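Local coordinates for protein ADP-ribosylation factor guanine nucleotide-exchange factor SEC7 (Saccharomyces cerevisiae, PDB 4OIY) that activates the small GTPase ARF1 as a guanine nucleotide-exchange factor at the trans-Golgi network, supporting vesicle budding and Golgi traffic, at residues 87-97 with 182-191; 108-117 with 130-141. All coordinates share one frame; numbering follows the deposited sequence.

Contact 1 of 2, residues 87-97 with 182-191; sequences SIVDALRSFLQ and LFNEIANNEI
The guanidinium of R93 has N189 O, E190 O and E185 O at its edge, near its plane, with D90 and a water also at that edge; I191 CG1 comes at it obliquely. This joins two helices of the all-helical Sec7 domain, 88-96 and 182-188, whose axes run 37° apart, 10.0 Å at closest. R93 leaves its helix with CG anti to the backbone N and bends at chi3 (-56°), turning its NH2 to donate to N189 O, 2.9 Å away, just past the neighbouring helix's last turn. NH1 makes a salt bridge to D90 OD1 (2.7 Å), and the water links D90 OD1, R93 NH2 and E185 OE1. With a leucine in place of R93, N189 O would probably lose its side-chain donor and D90 its charge partner. At the N-cap of helix 88-96, S87 OG accepts from D90 N and donates to E185 OE1, 2.7 Å away, on its syn lone pair. Beside these polar groups V89 packs against L182 and I186, and I88 against L182. I191 lays CG1 against R93 CB (3.8 Å), CD1 on L92 and CG2 on L96. Q97 NE2 donates almost straight (176°), in its own amide plane, to OXT of the C-terminal carboxylate of I191, 3.0 Å away.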
loop_
_atom_site.group_PDB
_atom_site.type_symbol
_atom_site.label_atom_id
_atom_site.label_comp_id
_atom_site.label_asym_id
_atom_site.label_seq_id
_atom_site.Cartn_x
_atom_site.Cartn_y
_atom_site.Cartn_z
ATOM N N SER A 87 6.215 3.329 13.378
ATOM C CA SER A 87 4.846 3.643 13.777
ATOM C C SER A 87 3.910 3.153 12.674
ATOM O O SER A 87 4.325 2.973 11.524
ATOM C CB SER A 87 4.644 5.135 13.994
ATOM O OG SER A 87 4.546 5.829 12.768
ATOM N N ILE A 88 2.648 2.933 13.019
ATOM C CA ILE A 88 1.693 2.506 12.000
ATOM C C ILE A 88 1.579 3.555 10.887
ATOM O O ILE A 88 1.377 3.193 9.716
ATOM C CB ILE A 88 0.319 2.129 12.590
ATOM C CG1 ILE A 88 -0.568 1.477 11.516
ATOM C CG2 ILE A 88 -0.372 3.341 13.198
ATOM C CD1 ILE A 88 -1.866 0.912 12.049
ATOM N N VAL A 89 1.754 4.837 11.224
ATOM C CA VAL A 89 1.740 5.889 10.196
ATOM C C VAL A 89 2.940 5.778 9.248
ATOM O O VAL A 89 2.784 5.897 8.039
ATOM C CB VAL A 89 1.653 7.294 10.828
ATOM C CG1 VAL A 89 1.959 8.396 9.808
ATOM C CG2 VAL A 89 0.280 7.487 11.440
ATOM N N ASP A 90 4.131 5.550 9.784
ATOM C CA ASP A 90 5.303 5.420 8.931
ATOM C C ASP A 90 5.210 4.184 8.046
ATOM O O ASP A 90 5.584 4.221 6.873
ATOM C CB ASP A 90 6.583 5.455 9.764
ATOM C CG ASP A 90 6.990 6.886 10.134
ATOM O OD1 ASP A 90 6.541 7.842 9.459
ATOM O OD2 ASP A 90 7.754 7.056 11.090
ATOM N N ALA A 91 4.662 3.104 8.593
ATOM C CA ALA A 91 4.426 1.894 7.807
ATOM C C ALA A 91 3.416 2.140 6.695
ATOM O O ALA A 91 3.662 1.790 5.552
ATOM C CB ALA A 91 3.965 0.755 8.701
ATOM N N LEU A 92 2.303 2.780 7.036
ATOM C CA LEU A 92 1.282 3.126 6.045
ATOM C C LEU A 92 1.829 4.049 4.948
ATOM O O LEU A 92 1.487 3.897 3.768
ATOM C CB LEU A 92 0.104 3.804 6.737
ATOM C CG LEU A 92 -1.233 3.864 6.007
ATOM C CD1 LEU A 92 -1.748 2.462 5.743
ATOM C CD2 LEU A 92 -2.213 4.658 6.849
ATOM N N ARG A 93 2.669 5.015 5.328
ATOM C CA ARG A 93 3.239 5.947 4.356
ATOM C C ARG A 93 4.120 5.190 3.366
ATOM O O ARG A 93 4.004 5.373 2.150
ATOM C CB ARG A 93 4.041 7.079 5.030
ATOM C CG ARG A 93 4.433 8.161 4.021
ATOM C CD ARG A 93 5.091 9.418 4.577
ATOM N NE ARG A 93 4.331 10.134 5.610
ATOM C CZ ARG A 93 4.497 9.969 6.919
ATOM N NH1 ARG A 93 5.373 9.086 7.386
ATOM N NH2 ARG A 93 3.771 10.675 7.772
ATOM N N SER A 94 4.985 4.328 3.887
ATOM C CA SER A 94 5.858 3.515 3.050
ATOM C C SER A 94 5.042 2.655 2.085
ATOM O O SER A 94 5.324 2.594 0.892
ATOM C CB SER A 94 6.748 2.627 3.919
ATOM O OG SER A 94 7.477 1.705 3.127
ATOM N N PHE A 95 4.003 2.026 2.615
ATOM C CA PHE A 95 3.160 1.126 1.840
ATOM C C PHE A 95 2.346 1.864 0.764
ATOM O O PHE A 95 2.415 1.527 -0.419
ATOM C CB PHE A 95 2.230 0.383 2.802
ATOM C CG PHE A 95 1.379 -0.668 2.150
ATOM C CD1 PHE A 95 1.953 -1.695 1.422
ATOM C CD2 PHE A 95 -0.001 -0.654 2.312
ATOM C CE1 PHE A 95 1.162 -2.669 0.827
ATOM C CE2 PHE A 95 -0.795 -1.625 1.732
ATOM C CZ PHE A 95 -0.213 -2.639 0.989
ATOM N N LEU A 96 1.576 2.866 1.170
ATOM C CA LEU A 96 0.641 3.517 0.245
ATOM C C LEU A 96 1.306 4.414 -0.788
ATOM O O LEU A 96 0.685 4.747 -1.788
ATOM C CB LEU A 96 -0.423 4.312 1.001
ATOM C CG LEU A 96 -1.377 3.499 1.881
ATOM C CD1 LEU A 96 -2.353 4.433 2.580
ATOM C CD2 LEU A 96 -2.129 2.444 1.082
ATOM N N GLN A 97 2.561 4.797 -0.563
ATOM C CA GLN A 97 3.285 5.600 -1.547
ATOM C C GLN A 97 3.959 4.713 -2.609
ATOM O O GLN A 97 4.633 5.226 -3.523
ATOM C CB GLN A 97 4.309 6.502 -0.839
ATOM C CG GLN A 97 3.649 7.617 -0.038
ATOM C CD GLN A 97 4.642 8.565 0.622
ATOM O OE1 GLN A 97 5.827 8.255 0.756
ATOM N NE2 GLN A 97 4.152 9.726 1.046
ATOM N N LEU A 182 -0.145 9.838 16.532
ATOM C CA LEU A 182 -0.381 9.474 15.138
ATOM C C LEU A 182 -1.008 10.627 14.351
ATOM O O LEU A 182 -0.630 10.869 13.204
ATOM C CB LEU A 182 -1.268 8.231 15.038
ATOM C CG LEU A 182 -0.754 6.947 15.697
ATOM C CD1 LEU A 182 -1.734 5.811 15.455
ATOM C CD2 LEU A 182 0.630 6.596 15.187
ATOM N N PHE A 183 -1.966 11.315 14.966
ATOM C CA PHE A 183 -2.579 12.492 14.364
ATOM C C PHE A 183 -1.513 13.494 13.923
ATOM O O PHE A 183 -1.508 13.964 12.779
ATOM C CB PHE A 183 -3.534 13.148 15.361
ATOM C CG PHE A 183 -4.205 14.383 14.837
ATOM C CD1 PHE A 183 -3.575 15.612 14.915
ATOM C CD2 PHE A 183 -5.480 14.315 14.299
ATOM C CE1 PHE A 183 -4.196 16.754 14.434
ATOM C CE2 PHE A 183 -6.113 15.457 13.836
ATOM C CZ PHE A 183 -5.465 16.674 13.897
ATOM N N ASN A 184 -0.588 13.797 14.826
ATOM C CA ASN A 184 0.470 14.759 14.519
ATOM C C ASN A 184 1.428 14.271 13.434
ATOM O O ASN A 184 1.879 15.061 12.605
ATOM C CB ASN A 184 1.227 15.147 15.795
ATOM C CG ASN A 184 0.383 15.981 16.739
ATOM O OD1 ASN A 184 -0.586 16.615 16.328
ATOM N ND2 ASN A 184 0.752 15.986 18.013
ATOM N N GLU A 185 1.716 12.971 13.413
ATOM C CA GLU A 185 2.537 12.400 12.350
ATOM C C GLU A 185 1.907 12.656 10.983
ATOM O O GLU A 185 2.591 13.082 10.047
ATOM C CB GLU A 185 2.752 10.900 12.559
ATOM C CG GLU A 185 3.675 10.588 13.730
ATOM C CD GLU A 185 4.101 9.135 13.780
ATOM O OE1 GLU A 185 4.360 8.549 12.716
ATOM O OE2 GLU A 185 4.201 8.576 14.895
ATOM N N ILE A 186 0.602 12.422 10.878
ATOM C CA ILE A 186 -0.115 12.666 9.630
ATOM C C ILE A 186 -0.154 14.158 9.329
ATOM O O ILE A 186 0.123 14.562 8.204
ATOM C CB ILE A 186 -1.551 12.102 9.672
ATOM C CG1 ILE A 186 -1.525 10.568 9.743
ATOM C CG2 ILE A 186 -2.363 12.583 8.466
ATOM C CD1 ILE A 186 -1.166 9.878 8.447
ATOM N N ALA A 187 -0.511 14.963 10.328
ATOM C CA ALA A 187 -0.625 16.415 10.141
ATOM C C ALA A 187 0.674 17.037 9.630
ATOM O O ALA A 187 0.643 17.947 8.800
ATOM C CB ALA A 187 -1.056 17.091 11.436
ATOM N N ASN A 188 1.809 16.544 10.115
ATOM C CA ASN A 188 3.099 17.155 9.793
ATOM C C ASN A 188 3.719 16.657 8.493
ATOM O O ASN A 188 4.559 17.347 7.909
ATOM C CB ASN A 188 4.080 16.947 10.946
ATOM C CG ASN A 188 3.702 17.736 12.185
ATOM O OD1 ASN A 188 2.950 18.708 12.113
ATOM N ND2 ASN A 188 4.242 17.333 13.327
ATOM N N ASN A 189 3.334 15.458 8.057
ATOM C CA ASN A 189 3.835 14.884 6.808
ATOM C C ASN A 189 2.767 14.044 6.099
ATOM O O ASN A 189 2.523 12.890 6.459
ATOM C CB ASN A 189 5.099 14.052 7.063
ATOM C CG ASN A 189 6.293 14.907 7.479
ATOM O OD1 ASN A 189 6.859 15.643 6.665
ATOM N ND2 ASN A 189 6.672 14.826 8.748
ATOM N N GLU A 190 2.134 14.654 5.098
ATOM C CA GLU A 190 1.102 14.017 4.282
ATOM C C GLU A 190 1.580 12.707 3.674
ATOM O O GLU A 190 2.711 12.625 3.201
ATOM C CB GLU A 190 0.710 14.965 3.145
ATOM C CG GLU A 190 -0.326 14.417 2.175
ATOM C CD GLU A 190 -0.663 15.384 1.052
ATOM O OE1 GLU A 190 -0.024 16.452 0.960
ATOM O OE2 GLU A 190 -1.576 15.075 0.261
ATOM N N ILE A 191 0.714 11.695 3.675
ATOM C CA ILE A 191 0.966 10.472 2.920
ATOM C C ILE A 191 0.542 10.692 1.469
ATOM O O ILE A 191 -0.559 11.173 1.193
ATOM C CB ILE A 191 0.207 9.270 3.514
ATOM C CG1 ILE A 191 0.710 8.999 4.937
ATOM C CG2 ILE A 191 0.377 8.040 2.622
ATOM C CD1 ILE A 191 -0.016 7.887 5.659
ATOM O OXT ILE A 191 1.294 10.403 0.536
HETATM O O HOH W 1 5.288 10.078 10.430
#

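Contact 2 of 2, residues 108-117 with 130-141; sequences IDRFMLKFAE and ADTAYVLSYSLI
Y134 drives its ring edge-on into the backbone of helix 108-117, CD1 lying 3.6 Å from L113 N, with M112 C and D109 O also near the ring plane. CG stands anti to the backbone N (chi1 175°), which swings the ring across to the other helix, where it fills a hole among D109, M112, L113 and A116: knobs-into-holes packing. The reverse knob is M112, seated among Y134, S137, Y138 and I141. Its chain curls at chi2 (-45°) and chi3, so that CE lies 3.7 Å from S137 CB and meets I141 CD1 tip to tip at 4.1 Å, while CG rests 3.8 Å from Y138 CZ. The hydroxyl of Y138 gives a weak hydrogen bond to D109 OD1, its ring and the carboxylate nearly perpendicular. I108 CG2 touches the same ring, at CE1, from 3.7 Å.

Behind these groups the two tyrosines, one turn apart, position each other: Y138 CE2 stands over a face of the Y134 ring, offset toward its rim, and Y134 CE1 lies at the edge of Y138. Small residues bring the backbones close, A116 CB meeting A133 CB at 3.9 Å and A130 O at 3.6 Å. The helix axes approach to 8.2 Å and cross at 129°, nearer antiparallel than parallel. Farther out, helix 88-96 packs across both partners; helix 68-79 takes F111 and K114 on another side of helix 105-122, and helix 158-164 receives S139 and L140 from helix 130-148.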
loop_
_atom_site.group_PDB
_atom_site.type_symbol
_atom_site.label_atom_id
_atom_site.label_comp_id
_atom_site.label_asym_id
_atom_site.label_seq_id
_atom_site.Cartn_x
_atom_site.Cartn_y
_atom_site.Cartn_z
ATOM N N ILE A 108 -9.671 -2.762 -1.825
ATOM C CA ILE A 108 -8.986 -2.004 -0.791
ATOM C C ILE A 108 -8.872 -2.838 0.476
ATOM O O ILE A 108 -7.798 -2.920 1.071
ATOM C CB ILE A 108 -9.715 -0.670 -0.497
ATOM C CG1 ILE A 108 -9.645 0.242 -1.721
ATOM C CG2 ILE A 108 -9.106 0.030 0.715
ATOM C CD1 ILE A 108 -10.576 1.424 -1.651
ATOM N N ASP A 109 -9.967 -3.481 0.870
ATOM C CA ASP A 109 -9.983 -4.270 2.094
ATOM C C ASP A 109 -8.923 -5.381 2.072
ATOM O O ASP A 109 -8.318 -5.681 3.101
ATOM C CB ASP A 109 -11.374 -4.867 2.347
ATOM C CG ASP A 109 -12.445 -3.810 2.679
ATOM O OD1 ASP A 109 -12.123 -2.647 2.995
ATOM O OD2 ASP A 109 -13.650 -4.157 2.599
ATOM N N ARG A 110 -8.717 -6.000 0.914
ATOM C CA ARG A 110 -7.671 -7.025 0.769
ATOM C C ARG A 110 -6.282 -6.450 1.067
ATOM O O ARG A 110 -5.506 -7.049 1.830
ATOM C CB ARG A 110 -7.700 -7.649 -0.633
ATOM C CG ARG A 110 -8.936 -8.488 -0.928
ATOM C CD ARG A 110 -8.665 -9.479 -2.056
ATOM N NE ARG A 110 -8.590 -8.878 -3.386
ATOM C CZ ARG A 110 -9.648 -8.596 -4.145
ATOM N NH1 ARG A 110 -9.478 -8.059 -5.339
ATOM N NH2 ARG A 110 -10.883 -8.840 -3.709
ATOM N N PHE A 111 -5.964 -5.302 0.471
ATOM C CA PHE A 111 -4.688 -4.626 0.738
ATOM C C PHE A 111 -4.530 -4.297 2.218
ATOM O O PHE A 111 -3.477 -4.558 2.815
ATOM C CB PHE A 111 -4.571 -3.320 -0.044
ATOM C CG PHE A 111 -4.304 -3.493 -1.508
ATOM C CD1 PHE A 111 -3.010 -3.632 -1.977
ATOM C CD2 PHE A 111 -5.345 -3.476 -2.417
ATOM C CE1 PHE A 111 -2.760 -3.761 -3.324
ATOM C CE2 PHE A 111 -5.100 -3.601 -3.775
ATOM C CZ PHE A 111 -3.805 -3.755 -4.225
ATOM N N MET A 112 -5.561 -3.698 2.809
ATOM C CA MET A 112 -5.430 -3.152 4.148
ATOM C C MET A 112 -5.413 -4.248 5.195
ATOM O O MET A 112 -4.744 -4.099 6.219
ATOM C CB MET A 112 -6.507 -2.094 4.411
ATOM C CG MET A 112 -6.474 -0.955 3.379
ATOM S SD MET A 112 -4.821 -0.315 2.987
ATOM C CE MET A 112 -4.411 0.233 4.622
ATOM N N LEU A 113 -6.109 -5.359 4.940
ATOM C CA LEU A 113 -6.037 -6.497 5.864
ATOM C C LEU A 113 -4.652 -7.129 5.849
ATOM O O LEU A 113 -4.109 -7.449 6.910
ATOM C CB LEU A 113 -7.117 -7.548 5.589
ATOM C CG LEU A 113 -7.086 -8.755 6.538
ATOM C CD1 LEU A 113 -7.249 -8.344 7.995
ATOM C CD2 LEU A 113 -8.156 -9.752 6.115
ATOM N N LYS A 114 -4.068 -7.293 4.664
ATOM C CA LYS A 114 -2.725 -7.857 4.567
ATOM C C LYS A 114 -1.691 -6.915 5.178
ATOM O O LYS A 114 -0.778 -7.362 5.874
ATOM C CB LYS A 114 -2.366 -8.166 3.119
ATOM C CG LYS A 114 -0.994 -8.787 2.935
ATOM C CD LYS A 114 -0.837 -10.150 3.595
ATOM C CE LYS A 114 0.576 -10.672 3.366
ATOM N NZ LYS A 114 0.892 -11.915 4.114
ATOM N N PHE A 115 -1.826 -5.616 4.916
ATOM C CA PHE A 115 -0.981 -4.621 5.573
ATOM C C PHE A 115 -1.054 -4.765 7.091
ATOM O O PHE A 115 -0.023 -4.823 7.764
ATOM C CB PHE A 115 -1.383 -3.205 5.170
ATOM C CG PHE A 115 -0.773 -2.145 6.032
ATOM C CD1 PHE A 115 0.528 -1.729 5.801
ATOM C CD2 PHE A 115 -1.473 -1.600 7.097
ATOM C CE1 PHE A 115 1.115 -0.786 6.609
ATOM C CE2 PHE A 115 -0.884 -0.653 7.918
ATOM C CZ PHE A 115 0.414 -0.249 7.667
ATOM N N ALA A 116 -2.270 -4.832 7.625
ATOM C CA ALA A 116 -2.470 -4.916 9.076
ATOM C C ALA A 116 -1.820 -6.171 9.632
ATOM O O ALA A 116 -1.168 -6.128 10.671
ATOM C CB ALA A 116 -3.958 -4.896 9.411
ATOM N N GLU A 117 -1.992 -7.289 8.943
ATOM C CA GLU A 117 -1.407 -8.550 9.389
ATOM C C GLU A 117 0.115 -8.480 9.423
ATOM O O GLU A 117 0.738 -8.926 10.392
ATOM C CB GLU A 117 -1.903 -9.704 8.520
ATOM C CG GLU A 117 -3.357 -10.050 8.800
ATOM C CD GLU A 117 -3.986 -10.939 7.749
ATOM O OE1 GLU A 117 -3.331 -11.219 6.724
ATOM O OE2 GLU A 117 -5.157 -11.343 7.937
ATOM N N ALA A 130 -4.834 -7.810 14.838
ATOM C CA ALA A 130 -4.710 -7.182 13.524
ATOM C C ALA A 130 -5.918 -6.302 13.179
ATOM O O ALA A 130 -5.775 -5.308 12.476
ATOM C CB ALA A 130 -4.498 -8.236 12.445
ATOM N N ASP A 131 -7.099 -6.650 13.682
ATOM C CA ASP A 131 -8.318 -5.892 13.371
ATOM C C ASP A 131 -8.169 -4.443 13.838
ATOM O O ASP A 131 -8.690 -3.534 13.215
ATOM C CB ASP A 131 -9.547 -6.542 14.036
ATOM C CG ASP A 131 -10.862 -6.130 13.397
ATOM O OD1 ASP A 131 -10.880 -5.811 12.198
ATOM O OD2 ASP A 131 -11.899 -6.156 14.099
ATOM N N THR A 132 -7.441 -4.234 14.930
ATOM C CA THR A 132 -7.189 -2.881 15.429
ATOM C C THR A 132 -6.359 -2.086 14.428
ATOM O O THR A 132 -6.701 -0.956 14.102
ATOM C CB THR A 132 -6.456 -2.926 16.774
ATOM O OG1 THR A 132 -7.227 -3.692 17.709
ATOM C CG2 THR A 132 -6.225 -1.530 17.317
ATOM N N ALA A 133 -5.281 -2.689 13.929
ATOM C CA ALA A 133 -4.443 -2.031 12.929
ATOM C C ALA A 133 -5.210 -1.805 11.621
ATOM O O ALA A 133 -5.055 -0.776 10.970
ATOM C CB ALA A 133 -3.174 -2.834 12.679
ATOM N N TYR A 134 -6.046 -2.773 11.257
ATOM C CA TYR A 134 -6.880 -2.701 10.064
ATOM C C TYR A 134 -7.801 -1.484 10.104
ATOM O O TYR A 134 -7.762 -0.643 9.220
ATOM C CB TYR A 134 -7.695 -3.994 9.931
ATOM C CG TYR A 134 -8.718 -4.049 8.807
ATOM C CD1 TYR A 134 -8.329 -4.184 7.480
ATOM C CD2 TYR A 134 -10.080 -4.049 9.085
ATOM C CE1 TYR A 134 -9.265 -4.277 6.466
ATOM C CE2 TYR A 134 -11.020 -4.137 8.074
ATOM C CZ TYR A 134 -10.610 -4.252 6.767
ATOM O OH TYR A 134 -11.557 -4.350 5.762
ATOM N N VAL A 135 -8.622 -1.373 11.150
ATOM C CA VAL A 135 -9.564 -0.254 11.207
ATOM C C VAL A 135 -8.869 1.086 11.397
ATOM O O VAL A 135 -9.302 2.104 10.851
ATOM C CB VAL A 135 -10.675 -0.432 12.266
ATOM C CG1 VAL A 135 -11.482 -1.691 11.985
ATOM C CG2 VAL A 135 -10.113 -0.418 13.678
ATOM N N LEU A 136 -7.781 1.090 12.166
ATOM C CA LEU A 136 -7.032 2.317 12.391
ATOM C C LEU A 136 -6.458 2.842 11.081
ATOM O O LEU A 136 -6.411 4.046 10.868
ATOM C CB LEU A 136 -5.921 2.082 13.414
ATOM C CG LEU A 136 -5.055 3.291 13.787
ATOM C CD1 LEU A 136 -5.917 4.455 14.244
ATOM C CD2 LEU A 136 -4.064 2.903 14.870
ATOM N N SER A 137 -6.047 1.932 10.196
ATOM C CA SER A 137 -5.480 2.331 8.911
ATOM C C SER A 137 -6.476 3.129 8.070
ATOM O O SER A 137 -6.107 4.103 7.439
ATOM C CB SER A 137 -4.977 1.113 8.141
ATOM O OG SER A 137 -3.900 0.519 8.830
ATOM N N TYR A 138 -7.749 2.730 8.070
ATOM C CA TYR A 138 -8.766 3.507 7.350
ATOM C C TYR A 138 -8.977 4.889 7.954
ATOM O O TYR A 138 -9.143 5.871 7.242
ATOM C CB TYR A 138 -10.113 2.778 7.302
ATOM C CG TYR A 138 -10.090 1.610 6.363
ATOM C CD1 TYR A 138 -10.385 1.775 5.015
ATOM C CD2 TYR A 138 -9.744 0.349 6.812
ATOM C CE1 TYR A 138 -10.338 0.703 4.143
ATOM C CE2 TYR A 138 -9.709 -0.724 5.958
ATOM C CZ TYR A 138 -10.006 -0.541 4.622
ATOM O OH TYR A 138 -9.957 -1.615 3.773
ATOM N N SER A 139 -8.948 4.958 9.283
ATOM C CA SER A 139 -9.108 6.236 9.957
ATOM C C SER A 139 -7.939 7.165 9.632
ATOM O O SER A 139 -8.124 8.371 9.479
ATOM C CB SER A 139 -9.231 6.024 11.463
ATOM O OG SER A 139 -9.428 7.246 12.126
ATOM N N LEU A 140 -6.745 6.593 9.520
ATOM C CA LEU A 140 -5.555 7.361 9.190
ATOM C C LEU A 140 -5.597 7.839 7.747
ATOM O O LEU A 140 -5.194 8.961 7.467
ATOM C CB LEU A 140 -4.285 6.548 9.445
ATOM C CG LEU A 140 -3.974 6.286 10.922
ATOM C CD1 LEU A 140 -2.916 5.211 11.085
ATOM C CD2 LEU A 140 -3.559 7.575 11.616
ATOM N N ILE A 141 -6.083 7.001 6.833
ATOM C CA ILE A 141 -6.230 7.417 5.433
ATOM C C ILE A 141 -7.224 8.572 5.328
ATOM O O ILE A 141 -6.987 9.552 4.611
ATOM C CB ILE A 141 -6.678 6.240 4.539
ATOM C CG1 ILE A 141 -5.527 5.242 4.366
ATOM C CG2 ILE A 141 -7.136 6.741 3.168
ATOM C CD1 ILE A 141 -5.955 3.902 3.823
#

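Contact 2 is nested in the chain within the loop closed by contact 1, and their centres lie 13 Å apart. Helix 88-96 joins them: L92 CD1 touches M112 CE at 3.6 Å, and F95 CD2 lies 3.7 Å from F115 CD1, so one apolar core runs through both. L96 extends it from contact 1 to I141 of contact 2. Contact 1 lies away from the annotated magnesium site, whereas in contact 2 the side chain of E117 is about 6 Å from that of D121, which binds magnesium. As in Sec7 relatives, helices 88-96, 105-122 and 130-148 probably help line the Arf-binding groove.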